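Local structure of hypothetical protein PH1109 (Pyrococcus horikoshii, 2D59) at residues A[52-57]-A[63-68]; A[25-30]-A[36-41]; A[42-47]-A[135-140]. The protein is of unknown function but belongs to the CoA-binding domain family and has a compact, Rossmann-like fold built around a five-stranded parallel sheet. All coordinates share one frame; numbering follows the deposited sequence.

Interaction 1: A[52-57]-A[63-68]; sequences VYPVNP and LGRKCY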
ATOM      1  N   VAL A  52      -3.373   6.766   7.282  1.00 17.80           N
ATOM      2  CA  VAL A  52      -2.807   5.427   7.207  1.00 18.93           C
ATOM      3  C   VAL A  52      -3.346   4.479   8.270  1.00 20.20           C
ATOM      4  O   VAL A  52      -3.253   4.747   9.467  1.00 19.44           O
ATOM      5  CB  VAL A  52      -1.264   5.480   7.326  1.00 17.90           C
ATOM      6  CG1 VAL A  52      -0.665   4.112   7.030  1.00 19.20           C
ATOM      7  CG2 VAL A  52      -0.703   6.523   6.362  1.00 20.20           C
ATOM      8  N   TYR A  53      -3.906   3.369   7.803  1.00 17.28           N
ATOM      9  CA  TYR A  53      -4.471   2.337   8.662  1.00 20.07           C
ATOM     10  C   TYR A  53      -3.603   1.094   8.509  1.00 19.69           C
ATOM     11  O   TYR A  53      -3.737   0.342   7.542  1.00 20.17           O
ATOM     12  CB  TYR A  53      -5.913   2.065   8.225  1.00 21.36           C
ATOM     13  CG  TYR A  53      -6.758   3.320   8.224  1.00 20.00           C
ATOM     14  CD1 TYR A  53      -7.335   3.800   9.401  1.00 22.59           C
ATOM     15  CD2 TYR A  53      -6.919   4.072   7.061  1.00 22.64           C
ATOM     16  CE1 TYR A  53      -8.044   4.995   9.416  1.00 24.42           C
ATOM     17  CE2 TYR A  53      -7.627   5.269   7.063  1.00 21.57           C
ATOM     18  CZ  TYR A  53      -8.186   5.728   8.243  1.00 25.65           C
ATOM     19  OH  TYR A  53      -8.879   6.914   8.247  1.00 26.21           O
ATOM     20  N   PRO A  54      -2.682   0.870   9.460  1.00 20.25           N
ATOM     21  CA  PRO A  54      -1.799  -0.296   9.394  1.00 21.02           C
ATOM     22  C   PRO A  54      -2.510  -1.630   9.562  1.00 20.57           C
ATOM     23  O   PRO A  54      -3.486  -1.738  10.305  1.00 20.27           O
ATOM     24  CB  PRO A  54      -0.785  -0.024  10.502  1.00 16.12           C
ATOM     25  CG  PRO A  54      -1.590   0.736  11.508  1.00 19.12           C
ATOM     26  CD  PRO A  54      -2.394   1.686  10.653  1.00 21.41           C
ATOM     27  N   VAL A  55      -2.007  -2.635   8.853  1.00 19.33           N
ATOM     28  CA  VAL A  55      -2.561  -3.981   8.905  1.00 22.00           C
ATOM     29  C   VAL A  55      -1.463  -5.009   9.154  1.00 24.57           C
ATOM     30  O   VAL A  55      -0.503  -5.107   8.392  1.00 23.28           O
ATOM     31  CB  VAL A  55      -3.272  -4.360   7.589  1.00 20.37           C
ATOM     32  CG1 VAL A  55      -3.724  -5.817   7.651  1.00 21.31           C
ATOM     33  CG2 VAL A  55      -4.456  -3.443   7.348  1.00 22.84           C
ATOM     34  N   ASN A  56      -1.615  -5.771  10.233  1.00 24.93           N
ATOM     35  CA  ASN A  56      -0.668  -6.820  10.592  1.00 26.46           C
ATOM     36  C   ASN A  56      -1.201  -7.549  11.821  1.00 29.73           C
ATOM     37  O   ASN A  56      -1.263  -6.982  12.908  1.00 25.73           O
ATOM     38  CB  ASN A  56       0.713  -6.240  10.914  1.00 24.40           C
ATOM     39  CG  ASN A  56       1.794  -7.309  10.951  1.00 29.91           C
ATOM     40  OD1 ASN A  56       1.578  -8.411  11.461  1.00 30.64           O
ATOM     41  ND2 ASN A  56       2.967  -6.987  10.417  1.00 26.47           N
ATOM     42  N   PRO A  57      -1.605  -8.817  11.657  1.00 31.06           N
ATOM     43  CA  PRO A  57      -2.138  -9.619  12.763  1.00 35.05           C
ATOM     44  C   PRO A  57      -1.202  -9.711  13.969  1.00 34.96           C
ATOM     45  O   PRO A  57      -1.640 -10.022  15.077  1.00 33.65           O
ATOM     46  CB  PRO A  57      -2.366 -10.981  12.113  1.00 35.25           C
ATOM     47  CG  PRO A  57      -2.731 -10.617  10.712  1.00 38.74           C
ATOM     48  CD  PRO A  57      -1.701  -9.556  10.386  1.00 34.67           C
ATOM     49  N   LEU A  63       3.137   3.054  15.141  1.00 21.22           N
ATOM     50  CA  LEU A  63       3.309   4.492  14.974  1.00 19.34           C
ATOM     51  C   LEU A  63       2.099   5.305  15.438  1.00 21.42           C
ATOM     52  O   LEU A  63       1.677   6.248  14.769  1.00 20.74           O
ATOM     53  CB  LEU A  63       3.639   4.801  13.506  1.00 20.03           C
ATOM     54  CG  LEU A  63       5.002   4.243  13.074  1.00 17.93           C
ATOM     55  CD1 LEU A  63       5.166   4.309  11.557  1.00 20.23           C
ATOM     56  CD2 LEU A  63       6.096   5.033  13.774  1.00 19.20           C
ATOM     57  N   GLY A  64       1.547   4.933  16.591  1.00 20.24           N
ATOM     58  CA  GLY A  64       0.404   5.642  17.141  1.00 20.79           C
ATOM     59  C   GLY A  64      -0.915   5.382  16.440  1.00 18.94           C
ATOM     60  O   GLY A  64      -1.911   6.047  16.722  1.00 21.92           O
ATOM     61  N   ARG A  65      -0.930   4.410  15.535  1.00 17.67           N
ATOM     62  CA  ARG A  65      -2.142   4.077  14.792  1.00 18.92           C
ATOM     63  C   ARG A  65      -2.635   2.678  15.155  1.00 18.29           C
ATOM     64  O   ARG A  65      -1.835   1.753  15.302  1.00 22.90           O
ATOM     65  CB  ARG A  65      -1.858   4.141  13.290  1.00 19.96           C
ATOM     66  CG  ARG A  65      -1.374   5.503  12.803  1.00 19.40           C
ATOM     67  CD  ARG A  65      -2.496   6.531  12.806  1.00 15.78           C
ATOM     68  NE  ARG A  65      -3.551   6.182  11.857  1.00 17.27           N
ATOM     69  CZ  ARG A  65      -4.735   6.781  11.798  1.00 16.90           C
ATOM     70  NH1 ARG A  65      -5.028   7.769  12.636  1.00 16.87           N
ATOM     71  NH2 ARG A  65      -5.633   6.386  10.903  1.00 17.68           N
ATOM     72  N   LYS A  66      -3.949   2.525  15.298  1.00 20.96           N
ATOM     73  CA  LYS A  66      -4.501   1.215  15.621  1.00 21.33           C
ATOM     74  C   LYS A  66      -4.206   0.282  14.453  1.00 22.32           C
ATOM     75  O   LYS A  66      -4.488   0.613  13.301  1.00 22.98           O
ATOM     76  CB  LYS A  66      -6.011   1.293  15.845  1.00 21.70           C
ATOM     77  CG  LYS A  66      -6.634  -0.058  16.174  1.00 28.94           C
ATOM     78  CD  LYS A  66      -8.119   0.059  16.454  1.00 30.56           C
ATOM     79  CE  LYS A  66      -8.714  -1.300  16.786  1.00 35.46           C
ATOM     80  NZ  LYS A  66     -10.165  -1.198  17.101  1.00 41.89           N
ATOM     81  N   CYS A  67      -3.643  -0.884  14.753  1.00 22.85           N
ATOM     82  CA  CYS A  67      -3.297  -1.850  13.717  1.00 24.26           C
ATOM     83  C   CYS A  67      -4.301  -2.999  13.659  1.00 26.42           C
ATOM     84  O   CYS A  67      -4.584  -3.635  14.674  1.00 28.65           O
ATOM     85  CB  CYS A  67      -1.892  -2.388  13.976  1.00 20.94           C
ATOM     86  SG  CYS A  67      -1.190  -3.339  12.617  1.00 24.06           S
ATOM     87  N   TYR A  68      -4.833  -3.262  12.468  1.00 26.54           N
ATOM     88  CA  TYR A  68      -5.821  -4.322  12.280  1.00 28.25           C
ATOM     89  C   TYR A  68      -5.221  -5.612  11.718  1.00 31.18           C
ATOM     90  O   TYR A  68      -4.237  -5.586  10.980  1.00 29.09           O
ATOM     91  CB  TYR A  68      -6.943  -3.827  11.359  1.00 26.12           C
ATOM     92  CG  TYR A  68      -7.618  -2.563  11.846  1.00 30.54           C
ATOM     93  CD1 TYR A  68      -7.001  -1.317  11.706  1.00 27.12           C
ATOM     94  CD2 TYR A  68      -8.860  -2.614  12.475  1.00 26.50           C
ATOM     95  CE1 TYR A  68      -7.607  -0.154  12.183  1.00 29.41           C
ATOM     96  CE2 TYR A  68      -9.474  -1.461  12.955  1.00 31.20           C
ATOM     97  CZ  TYR A  68      -8.845  -0.237  12.807  1.00 32.72           C
ATOM     98  OH  TYR A  68      -9.457   0.901  13.284  1.00 34.92           O
TER
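V55 and Y68 form a single beta bridge at the edge of the parallel sheet, where the stretch after strand 65-66 comes back alongside strand 51-55. Two backbone hydrogen bonds make it, from Y68 N to P54 O (3.0 Å) and from N56 N to Y68 O (2.7 Å), so Y68 spends both its backbone groups on the residues flanking V55. A CA-H...O contact from V55 CA to Y68 O, 3.1 Å, adds to the same carbonyl. Strand 51-55 is the outermost strand on this side of the Rossmann-like sheet, and its other edge is paired with strand 24-28; the bridge therefore occupies the edge that no further strand of the parallel sheet takes up. C67 lies just before it, its SG 4.0 Å from P54 CB and 3.9 Å from N56 CB. P54 lays CG against the carbonyl of K66 and CD 3.6 Å from R65 CB, the two side chains crossing at about a right angle. R65 reaches the start of the strand by bending at chi2 (-72°) and chi3 (-65°). This curls the guanidinium back, and NE donates to V52 O at 2.8 Å with an N-H...O angle of 152°, while NH2 adds a weak bond to the same oxygen. NH2 also lies obliquely by the Y53 ring, whose hydroxyl is hydrogen-bonded to K24.

Interaction 2: A[25-30]-A[36-41]; sequences IALVGA and RDANIV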
ATOM      1  N   ILE A  25      -4.997   5.039   3.011  1.00 19.83           N
ATOM      2  CA  ILE A  25      -4.094   3.914   2.796  1.00 18.44           C
ATOM      3  C   ILE A  25      -4.139   2.820   3.852  1.00 21.21           C
ATOM      4  O   ILE A  25      -4.064   3.093   5.049  1.00 20.25           O
ATOM      5  CB  ILE A  25      -2.609   4.370   2.732  1.00 18.74           C
ATOM      6  CG1 ILE A  25      -2.471   5.642   1.906  1.00 25.06           C
ATOM      7  CG2 ILE A  25      -1.743   3.258   2.138  1.00 17.75           C
ATOM      8  CD1 ILE A  25      -2.728   6.876   2.709  1.00 34.76           C
ATOM      9  N   ALA A  26      -4.259   1.580   3.391  1.00 21.12           N
ATOM     10  CA  ALA A  26      -4.227   0.425   4.270  1.00 20.07           C
ATOM     11  C   ALA A  26      -2.811  -0.094   4.033  1.00 21.90           C
ATOM     12  O   ALA A  26      -2.476  -0.519   2.924  1.00 22.35           O
ATOM     13  CB  ALA A  26      -5.257  -0.609   3.839  1.00 23.23           C
ATOM     14  N   LEU A  27      -1.970  -0.039   5.059  1.00 18.02           N
ATOM     15  CA  LEU A  27      -0.590  -0.479   4.906  1.00 16.54           C
ATOM     16  C   LEU A  27      -0.401  -1.860   5.521  1.00 21.84           C
ATOM     17  O   LEU A  27      -0.303  -2.008   6.741  1.00 21.00           O
ATOM     18  CB  LEU A  27       0.347   0.553   5.545  1.00 18.99           C
ATOM     19  CG  LEU A  27       1.826   0.494   5.151  1.00 20.27           C
ATOM     20  CD1 LEU A  27       2.396   1.911   5.047  1.00 19.94           C
ATOM     21  CD2 LEU A  27       2.589  -0.335   6.169  1.00 21.41           C
ATOM     22  N   VAL A  28      -0.353  -2.862   4.646  1.00 21.22           N
ATOM     23  CA  VAL A  28      -0.207  -4.261   5.035  1.00 20.37           C
ATOM     24  C   VAL A  28       1.241  -4.643   5.301  1.00 23.31           C
ATOM     25  O   VAL A  28       2.133  -4.364   4.497  1.00 22.38           O
ATOM     26  CB  VAL A  28      -0.779  -5.183   3.939  1.00 22.91           C
ATOM     27  CG1 VAL A  28      -0.703  -6.632   4.381  1.00 25.08           C
ATOM     28  CG2 VAL A  28      -2.215  -4.784   3.630  1.00 23.58           C
ATOM     29  N   GLY A  29       1.470  -5.305   6.430  1.00 22.58           N
ATOM     30  CA  GLY A  29       2.818  -5.693   6.789  1.00 18.16           C
ATOM     31  C   GLY A  29       3.435  -4.643   7.691  1.00 18.72           C
ATOM     32  O   GLY A  29       4.650  -4.615   7.880  1.00 24.23           O
ATOM     33  N   ALA A  30       2.588  -3.780   8.247  1.00 19.31           N
ATOM     34  CA  ALA A  30       3.040  -2.717   9.139  1.00 20.82           C
ATOM     35  C   ALA A  30       3.904  -3.290  10.257  1.00 24.01           C
ATOM     36  O   ALA A  30       3.648  -4.390  10.750  1.00 22.57           O
ATOM     37  CB  ALA A  30       1.844  -1.980   9.725  1.00 20.25           C
ATOM     38  N   ARG A  36      12.661  -1.304   9.333  1.00 23.44           N
ATOM     39  CA  ARG A  36      11.912  -1.999   8.290  1.00 25.73           C
ATOM     40  C   ARG A  36      11.263  -0.997   7.341  1.00 21.18           C
ATOM     41  O   ARG A  36      10.779   0.048   7.771  1.00 20.98           O
ATOM     42  CB  ARG A  36      10.838  -2.889   8.921  1.00 29.25           C
ATOM     43  CG  ARG A  36      11.399  -3.951   9.855  1.00 33.15           C
ATOM     44  CD  ARG A  36      11.790  -5.221   9.119  1.00 44.02           C
ATOM     45  NE  ARG A  36      10.755  -6.244   9.240  1.00 49.48           N
ATOM     46  CZ  ARG A  36      10.871  -7.486   8.784  1.00 56.21           C
ATOM     47  NH1 ARG A  36       9.876  -8.349   8.943  1.00 62.26           N
ATOM     48  NH2 ARG A  36      11.980  -7.867   8.165  1.00 55.72           N
ATOM     49  N   ASP A  37      11.255  -1.323   6.051  1.00 22.01           N
ATOM     50  CA  ASP A  37      10.666  -0.441   5.046  1.00 20.71           C
ATOM     51  C   ASP A  37       9.219  -0.066   5.365  1.00 19.52           C
ATOM     52  O   ASP A  37       8.816   1.081   5.177  1.00 18.44           O
ATOM     53  CB  ASP A  37      10.738  -1.086   3.657  1.00 21.00           C
ATOM     54  CG  ASP A  37      12.163  -1.289   3.181  1.00 29.39           C
ATOM     55  OD1 ASP A  37      13.016  -0.428   3.479  1.00 27.69           O
ATOM     56  OD2 ASP A  37      12.428  -2.299   2.499  1.00 36.17           O
ATOM     57  N   ALA A  38       8.438  -1.023   5.852  1.00 18.76           N
ATOM     58  CA  ALA A  38       7.042  -0.756   6.185  1.00 19.24           C
ATOM     59  C   ALA A  38       6.908   0.394   7.181  1.00 18.95           C
ATOM     60  O   ALA A  38       5.986   1.202   7.088  1.00 17.68           O
ATOM     61  CB  ALA A  38       6.388  -2.010   6.749  1.00 19.39           C
ATOM     62  N   ASN A  39       7.827   0.462   8.137  1.00 16.21           N
ATOM     63  CA  ASN A  39       7.789   1.519   9.141  1.00 18.85           C
ATOM     64  C   ASN A  39       8.271   2.840   8.540  1.00 17.34           C
ATOM     65  O   ASN A  39       7.638   3.883   8.716  1.00 18.13           O
ATOM     66  CB  ASN A  39       8.653   1.131  10.349  1.00 20.11           C
ATOM     67  CG  ASN A  39       8.547   2.126  11.491  1.00 15.50           C
ATOM     68  OD1 ASN A  39       9.193   3.175  11.487  1.00 17.23           O
ATOM     69  ND2 ASN A  39       7.720   1.802  12.473  1.00 17.07           N
ATOM     70  N   ILE A  40       9.386   2.782   7.821  1.00 18.22           N
ATOM     71  CA  ILE A  40       9.951   3.964   7.181  1.00 16.20           C
ATOM     72  C   ILE A  40       8.916   4.658   6.289  1.00 18.51           C
ATOM     73  O   ILE A  40       8.707   5.872   6.387  1.00 17.98           O
ATOM     74  CB  ILE A  40      11.164   3.573   6.324  1.00 18.92           C
ATOM     75  CG1 ILE A  40      12.260   2.996   7.225  1.00 22.15           C
ATOM     76  CG2 ILE A  40      11.679   4.789   5.551  1.00 17.64           C
ATOM     77  CD1 ILE A  40      13.412   2.381   6.468  1.00 23.41           C
ATOM     78  N   VAL A  41       8.269   3.880   5.429  1.00 17.37           N
ATOM     79  CA  VAL A  41       7.269   4.427   4.514  1.00 15.26           C
ATOM     80  C   VAL A  41       6.025   4.927   5.250  1.00 17.25           C
ATOM     81  O   VAL A  41       5.509   6.005   4.953  1.00 16.22           O
ATOM     82  CB  VAL A  41       6.859   3.378   3.455  1.00 17.16           C
ATOM     83  CG1 VAL A  41       5.783   3.946   2.543  1.00 16.54           C
ATOM     84  CG2 VAL A  41       8.079   2.969   2.635  1.00 18.58           C
TER
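A38, in the first turn of helix 37-47, meets L27 and G29 where strand 24-28 runs out into the loop that leads to the helix. No hydrogen bond joins the two segments; the contact is made by one methyl group, one leucine tip and the backbone of a turn. A38 points its CB at the turn and brings it to 3.3 Å from G29 O, with A30 CA standing 4.2 Å from the same methyl. The short alanine side chain is consistent with the close approach of the helix start to the chain leaving the strand, where the CA atoms of A30 and A38 are 5.3 Å apart. G29 is the third residue of a type II turn from L27 to A30 and has a positive phi of 94°, a backbone conformation that glycine adopts readily; its carbonyl oxygen is the turn atom that meets the A38 methyl. From further back in the strand L27 reaches across with its branched end. CG is placed opposite the backbone N by a chi1 of -163°, while a chi2 of 143° is well away from a staggered value. With these torsions CD2 lies 3.8 Å from A38 O and 4.2 Å from A38 CB. CD1 sits a little further from that oxygen and extends toward the next helical turn, where V41 CG1 faces it at 4.7 Å. N39 turns its amide off to one side and hydrogen-bonds S31 O in the connecting loop. The contact thus lies within the beta-alpha-beta unit of strand 24-28, helix 37-47 and strand 51-55: L27 also packs on M42 and L45 of the helix and on V52 of the neighbouring strand, and A30 touches P54, while V28 turns away from the helix and meets strands 80-83 and 51-55.

Interaction 3: A[42-47]-A[135-140]; sequences MKYLLE and REHERL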
ATOM      1  N   MET A  42       5.536   4.161   6.218  1.00 17.35           N
ATOM      2  CA  MET A  42       4.356   4.610   6.947  1.00 16.67           C
ATOM      3  C   MET A  42       4.628   5.931   7.660  1.00 17.44           C
ATOM      4  O   MET A  42       3.801   6.843   7.641  1.00 16.41           O
ATOM      5  CB  MET A  42       3.914   3.564   7.970  1.00 18.46           C
ATOM      6  CG  MET A  42       2.636   3.952   8.695  1.00 16.97           C
ATOM      7  SD  MET A  42       1.982   2.588   9.683  1.00 18.49           S
ATOM      8  CE  MET A  42       0.747   3.453  10.665  1.00 19.27           C
ATOM      9  N   LYS A  43       5.792   6.034   8.295  1.00 14.31           N
ATOM     10  CA  LYS A  43       6.144   7.251   9.012  1.00 17.35           C
ATOM     11  C   LYS A  43       6.112   8.442   8.056  1.00 18.58           C
ATOM     12  O   LYS A  43       5.571   9.498   8.380  1.00 18.93           O
ATOM     13  CB  LYS A  43       7.536   7.104   9.631  1.00 18.67           C
ATOM     14  CG  LYS A  43       7.979   8.294  10.467  1.00 30.40           C
ATOM     15  CD  LYS A  43       9.348   8.045  11.082  1.00 35.00           C
ATOM     16  CE  LYS A  43       9.838   9.247  11.869  1.00 35.15           C
ATOM     17  NZ  LYS A  43      11.188   9.001  12.447  1.00 45.46           N
ATOM     18  N   TYR A  44       6.684   8.251   6.872  1.00 18.08           N
ATOM     19  CA  TYR A  44       6.731   9.297   5.856  1.00 15.10           C
ATOM     20  C   TYR A  44       5.323   9.693   5.414  1.00 16.98           C
ATOM     21  O   TYR A  44       5.010  10.881   5.295  1.00 18.23           O
ATOM     22  CB  TYR A  44       7.551   8.808   4.655  1.00 16.07           C
ATOM     23  CG  TYR A  44       7.630   9.792   3.509  1.00 18.78           C
ATOM     24  CD1 TYR A  44       6.615   9.865   2.556  1.00 15.65           C
ATOM     25  CD2 TYR A  44       8.714  10.663   3.389  1.00 15.52           C
ATOM     26  CE1 TYR A  44       6.676  10.786   1.509  1.00 17.94           C
ATOM     27  CE2 TYR A  44       8.784  11.585   2.349  1.00 18.80           C
ATOM     28  CZ  TYR A  44       7.762  11.643   1.416  1.00 18.04           C
ATOM     29  OH  TYR A  44       7.822  12.569   0.397  1.00 21.32           O
ATOM     30  N   LEU A  45       4.474   8.698   5.174  1.00 17.57           N
ATOM     31  CA  LEU A  45       3.104   8.968   4.743  1.00 16.96           C
ATOM     32  C   LEU A  45       2.326   9.743   5.803  1.00 16.85           C
ATOM     33  O   LEU A  45       1.593  10.676   5.484  1.00 18.79           O
ATOM     34  CB  LEU A  45       2.381   7.660   4.407  1.00 17.44           C
ATOM     35  CG  LEU A  45       2.937   6.889   3.206  1.00 17.19           C
ATOM     36  CD1 LEU A  45       2.231   5.553   3.078  1.00 20.00           C
ATOM     37  CD2 LEU A  45       2.755   7.718   1.937  1.00 19.84           C
ATOM     38  N   LEU A  46       2.485   9.364   7.068  1.00 17.38           N
ATOM     39  CA  LEU A  46       1.787  10.064   8.134  1.00 14.32           C
ATOM     40  C   LEU A  46       2.251  11.513   8.180  1.00 15.75           C
ATOM     41  O   LEU A  46       1.448  12.425   8.371  1.00 16.95           O
ATOM     42  CB  LEU A  46       2.060   9.389   9.484  1.00 17.18           C
ATOM     43  CG  LEU A  46       1.389   8.034   9.707  1.00 16.99           C
ATOM     44  CD1 LEU A  46       1.882   7.422  11.012  1.00 18.52           C
ATOM     45  CD2 LEU A  46      -0.121   8.209   9.741  1.00 19.11           C
ATOM     46  N   GLU A  47       3.552  11.717   7.997  1.00 17.06           N
ATOM     47  CA  GLU A  47       4.121  13.055   8.027  1.00 18.42           C
ATOM     48  C   GLU A  47       3.703  13.883   6.816  1.00 18.61           C
ATOM     49  O   GLU A  47       3.860  15.101   6.812  1.00 23.37           O
ATOM     50  CB  GLU A  47       5.648  12.976   8.116  1.00 23.26           C
ATOM     51  CG  GLU A  47       6.143  12.425   9.450  1.00 25.85           C
ATOM     52  CD  GLU A  47       7.623  12.103   9.454  1.00 31.47           C
ATOM     53  OE1 GLU A  47       8.140  11.703  10.520  1.00 36.69           O
ATOM     54  OE2 GLU A  47       8.272  12.242   8.396  1.00 40.48           O
ATOM     55  N   ARG A 135       9.219   6.728  -2.035  1.00 15.90           N
ATOM     56  CA  ARG A 135      10.136   7.093  -3.103  1.00 19.46           C
ATOM     57  C   ARG A 135       9.405   7.857  -4.202  1.00 19.44           C
ATOM     58  O   ARG A 135       9.882   8.892  -4.674  1.00 19.75           O
ATOM     59  CB  ARG A 135      10.781   5.843  -3.703  1.00 22.45           C
ATOM     60  CG  ARG A 135      12.028   6.141  -4.524  1.00 33.02           C
ATOM     61  CD  ARG A 135      13.278   5.632  -3.816  1.00 48.74           C
ATOM     62  NE  ARG A 135      13.469   4.197  -4.011  1.00 53.81           N
ATOM     63  CZ  ARG A 135      14.351   3.460  -3.341  1.00 59.45           C
ATOM     64  NH1 ARG A 135      14.459   2.163  -3.592  1.00 60.71           N
ATOM     65  NH2 ARG A 135      15.115   4.017  -2.410  1.00 61.14           N
ATOM     66  N   GLU A 136       8.253   7.336  -4.613  1.00 16.81           N
ATOM     67  CA  GLU A 136       7.464   7.977  -5.662  1.00 16.56           C
ATOM     68  C   GLU A 136       6.980   9.352  -5.219  1.00 17.63           C
ATOM     69  O   GLU A 136       7.027  10.319  -5.987  1.00 18.12           O
ATOM     70  CB  GLU A 136       6.265   7.097  -6.037  1.00 15.58           C
ATOM     71  CG  GLU A 136       6.623   5.793  -6.731  1.00 20.87           C
ATOM     72  CD  GLU A 136       7.482   6.007  -7.962  1.00 22.58           C
ATOM     73  OE1 GLU A 136       8.722   6.002  -7.833  1.00 23.94           O
ATOM     74  OE2 GLU A 136       6.914   6.191  -9.059  1.00 22.98           O
ATOM     75  N   HIS A 137       6.520   9.452  -3.977  1.00 14.54           N
ATOM     76  CA  HIS A 137       6.040  10.729  -3.478  1.00 17.88           C
ATOM     77  C   HIS A 137       7.173  11.748  -3.478  1.00 21.84           C
ATOM     78  O   HIS A 137       7.015  12.871  -3.959  1.00 19.76           O
ATOM     79  CB  HIS A 137       5.467  10.566  -2.070  1.00 17.87           C
ATOM     80  CG  HIS A 137       4.780  11.792  -1.556  1.00 16.93           C
ATOM     81  ND1 HIS A 137       5.466  12.870  -1.043  1.00 19.40           N
ATOM     82  CD2 HIS A 137       3.467  12.117  -1.497  1.00 16.09           C
ATOM     83  CE1 HIS A 137       4.605  13.807  -0.688  1.00 19.00           C
ATOM     84  NE2 HIS A 137       3.386  13.376  -0.953  1.00 19.35           N
ATOM     85  N   GLU A 138       8.325  11.348  -2.953  1.00 18.51           N
ATOM     86  CA  GLU A 138       9.476  12.237  -2.905  1.00 20.17           C
ATOM     87  C   GLU A 138       9.894  12.761  -4.274  1.00 22.68           C
ATOM     88  O   GLU A 138      10.088  13.965  -4.449  1.00 23.50           O
ATOM     89  CB  GLU A 138      10.672  11.524  -2.264  1.00 22.38           C
ATOM     90  CG  GLU A 138      10.599  11.409  -0.752  1.00 32.22           C
ATOM     91  CD  GLU A 138      11.773  10.641  -0.170  1.00 39.28           C
ATOM     92  OE1 GLU A 138      11.954  10.675   1.065  1.00 43.64           O
ATOM     93  OE2 GLU A 138      12.509   9.997  -0.947  1.00 46.10           O
ATOM     94  N   ARG A 139      10.032  11.864  -5.245  1.00 21.00           N
ATOM     95  CA  ARG A 139      10.475  12.277  -6.574  1.00 19.62           C
ATOM     96  C   ARG A 139       9.414  12.927  -7.457  1.00 24.85           C
ATOM     97  O   ARG A 139       9.744  13.721  -8.338  1.00 24.83           O
ATOM     98  CB  ARG A 139      11.102  11.089  -7.314  1.00 23.87           C
ATOM     99  CG  ARG A 139      10.112  10.110  -7.903  1.00 22.85           C
ATOM    100  CD  ARG A 139      10.821   8.929  -8.570  1.00 28.93           C
ATOM    101  NE  ARG A 139       9.867   8.077  -9.270  1.00 27.22           N
ATOM    102  CZ  ARG A 139       9.356   8.349 -10.468  1.00 19.51           C
ATOM    103  NH1 ARG A 139       8.481   7.521 -11.021  1.00 24.04           N
ATOM    104  NH2 ARG A 139       9.745   9.433 -11.129  1.00 29.25           N
ATOM    105  N   LEU A 140       8.145  12.613  -7.222  1.00 21.06           N
ATOM    106  CA  LEU A 140       7.078  13.179  -8.042  1.00 22.49           C
ATOM    107  C   LEU A 140       6.384  14.396  -7.449  1.00 22.88           C
ATOM    108  O   LEU A 140       5.906  15.260  -8.187  1.00 24.43           O
ATOM    109  CB  LEU A 140       6.032  12.108  -8.353  1.00 20.39           C
ATOM    110  CG  LEU A 140       6.531  10.905  -9.159  1.00 22.35           C
ATOM    111  CD1 LEU A 140       5.443   9.842  -9.224  1.00 20.79           C
ATOM    112  CD2 LEU A 140       6.927  11.352 -10.557  1.00 27.67           C
TER
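The hydroxyl of Y44 and ND1 of H137 form a hydrogen bond of 2.8 Å, in which either may be the donor, and this pair is the heart of the tight part of the contact. H137 stretches toward Y44 with CG anti to its backbone N (chi1 -172°), bringing the imidazole edge to the tyrosine oxygen. The two rings meet obliquely, planes 74° apart and centroids 5.3 Å apart, with Y44 CE1 3.7 Å from H137 CG. E138 CG closes in on the same hydroxyl, 3.2 Å from Y44 OH. H137 is buried, and H48, whose ring stacks on that of Y44 and also meets the H137 ring, completes an aromatic cluster. Here the final helix of the Rossmann-like domain, 133-141, which follows the edge strand 126-129, meets helix 37-47 from the first beta-alpha-beta unit. The solvent side is looser: the exposed carboxylate end of E138 runs on past the tyrosine, OE1 3.5 Å from Y44 CE2, obliquely to the ring and without a hydrogen bond to it. Facing away from Y44, R139 grips E136 side-on, NE to OE1 at 2.8 Å and NH1 to OE2; R131 and D12 extend this charged network.

Along the chain interaction 2 comes first, and interaction 1 follows; interaction 3 joins helix 37-47 to the far C-terminal helix, spanning the whole of interaction 1. Interactions 2 and 3 share helix 37-47 and have centres about 11 Å apart, and L27 on the strand bridges them, reaching from the helical turn of the one to that of the other. Interactions 1 and 2, with centres about 9 Å apart, meet through the neighbouring strands 51-55 and 24-28 and through N56 ND2, 2.7 Å from A30 O. The centres of interactions 1 and 3 are about 17 Å apart, yet M42 touches V52, P54 and R65. Helix 37-47 thus ties the sheet edge to the last helix within one domain.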